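Local coordinates for protein glutamate racemase (Francisella tularensis subsp. tularensis, PDB 3OUT) that belongs to the Asp/Glu/hydantoin racemase family, enzymes built from two alpha/beta domains, and is modelled here with bound D-glutamic acid, at residues N110-G115 against N178-I183. Numbering follows the deposited sequence.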
# COMPACT_ATOMS: atom_id res chain seq x y z
N ASN B 110 -9.70 36.90 -14.36
CA ASN B 110 -10.22 38.25 -14.62
C ASN B 110 -11.55 38.60 -13.96
O ASN B 110 -12.09 39.68 -14.19
CB ASN B 110 -10.26 38.53 -16.12
CG ASN B 110 -8.86 38.58 -16.73
OD1 ASN B 110 -7.97 39.28 -16.22
ND2 ASN B 110 -8.65 37.80 -17.80
N LEU B 111 -12.07 37.73 -13.09
CA LEU B 111 -13.29 38.01 -12.39
C LEU B 111 -12.99 38.71 -11.08
O LEU B 111 -11.85 38.73 -10.65
CB LEU B 111 -14.04 36.70 -12.14
CG LEU B 111 -14.38 35.98 -13.45
CD1 LEU B 111 -15.08 34.65 -13.13
CD2 LEU B 111 -15.25 36.83 -14.40
N ASN B 112 -14.02 39.26 -10.45
CA ASN B 112 -13.91 39.91 -9.16
C ASN B 112 -14.30 39.01 -7.99
O ASN B 112 -13.74 39.12 -6.89
CB ASN B 112 -14.84 41.12 -9.15
CG ASN B 112 -14.60 42.02 -10.33
OD1 ASN B 112 -15.50 42.24 -11.16
ND2 ASN B 112 -13.39 42.51 -10.44
N THR B 113 -15.26 38.11 -8.23
CA THR B 113 -15.84 37.27 -7.18
C THR B 113 -16.07 35.86 -7.73
O THR B 113 -16.76 35.69 -8.74
CB THR B 113 -17.17 37.89 -6.71
OG1 THR B 113 -16.94 39.27 -6.34
CG2 THR B 113 -17.66 37.14 -5.53
N VAL B 114 -15.41 34.86 -7.12
CA VAL B 114 -15.41 33.47 -7.65
C VAL B 114 -15.79 32.52 -6.52
O VAL B 114 -15.35 32.68 -5.38
CB VAL B 114 -13.98 33.10 -8.16
CG1 VAL B 114 -13.93 31.62 -8.70
CG2 VAL B 114 -13.59 34.05 -9.28
N GLY B 115 -16.64 31.54 -6.84
CA GLY B 115 -16.90 30.43 -5.96
C GLY B 115 -16.17 29.19 -6.41
O GLY B 115 -15.92 28.99 -7.58
N ASN B 178 -22.90 36.69 -4.23
CA ASN B 178 -22.79 37.37 -5.50
C ASN B 178 -21.58 36.89 -6.33
O ASN B 178 -20.82 37.69 -6.91
CB ASN B 178 -22.72 38.90 -5.28
CG ASN B 178 -23.88 39.43 -4.47
OD1 ASN B 178 -25.05 39.21 -4.82
ND2 ASN B 178 -23.58 40.13 -3.36
N ILE B 179 -21.39 35.58 -6.39
CA ILE B 179 -20.31 35.05 -7.24
C ILE B 179 -20.61 35.22 -8.74
O ILE B 179 -21.77 35.13 -9.19
CB ILE B 179 -19.94 33.55 -6.88
CG1 ILE B 179 -20.94 32.56 -7.44
CG2 ILE B 179 -19.76 33.39 -5.37
CD1 ILE B 179 -20.58 31.03 -7.08
N GLN B 180 -19.56 35.45 -9.52
CA GLN B 180 -19.65 35.57 -10.98
C GLN B 180 -19.50 34.26 -11.73
O GLN B 180 -19.89 34.13 -12.89
CB GLN B 180 -18.63 36.58 -11.46
CG GLN B 180 -18.92 38.00 -10.98
CD GLN B 180 -17.79 38.95 -11.26
OE1 GLN B 180 -16.67 38.76 -10.77
NE2 GLN B 180 -18.07 39.99 -12.05
N ALA B 181 -18.88 33.27 -11.07
CA ALA B 181 -18.70 31.95 -11.65
C ALA B 181 -18.43 30.99 -10.50
O ALA B 181 -17.99 31.39 -9.40
CB ALA B 181 -17.52 31.90 -12.62
N LEU B 182 -18.73 29.73 -10.75
CA LEU B 182 -18.51 28.65 -9.79
C LEU B 182 -17.57 27.64 -10.45
O LEU B 182 -17.92 27.02 -11.48
CB LEU B 182 -19.82 27.96 -9.43
CG LEU B 182 -19.67 26.84 -8.38
CD1 LEU B 182 -19.26 27.32 -6.96
CD2 LEU B 182 -20.94 25.99 -8.25
N ILE B 183 -16.40 27.43 -9.84
CA ILE B 183 -15.47 26.40 -10.31
C ILE B 183 -15.93 25.04 -9.83
O ILE B 183 -16.08 24.78 -8.61
CB ILE B 183 -14.02 26.65 -9.85
CG1 ILE B 183 -13.51 27.98 -10.43
CG2 ILE B 183 -13.08 25.52 -10.33
CD1 ILE B 183 -12.13 28.36 -9.97
O HOH W 1 -15.52 40.81 -14.04
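Gln180 reaches over to the turn that leads into strand 113-118 and lends its amide oxygen to the backbone there. Gln180 OE1 accepts from Asn112 N at 2.7 Å, in the carbonyl plane, and from Thr113 N at 3.0 Å, tilted 26° from it. The Gln180 backbone N returns a bond to Thr113 O, so main chain and side chain together clasp the strand start. A water links Asn112 OD1 to Gln180 NE2, weakly on the glutamine side, and the two amide planes lie only 21° apart.

With OG1 set beside the backbone N (chi1 -53°), Thr113 directs CG2 onto Asn178 O and the backbone of Ile179, while OG1 shares a hydrogen bond with Glu140 OE1 on strand 140-145. Leu111 CD1 rests on Ala181 CB at 3.7 Å, and farther along Val114 CG1 meets the tip of Ile183, CD1, at 3.9 Å. On the face that carries Leu182, opposite Val114 and Ala181, Ile179 CD1 packs against Gly115 CA at 3.9 Å. Nearly straight bonds, Gly115 N to Ala181 O (2.9 Å) and Ile183 N to Gly115 O (2.8 Å), then establish the parallel pairing of the central strands in the four-stranded sheet of an alpha/beta racemase domain.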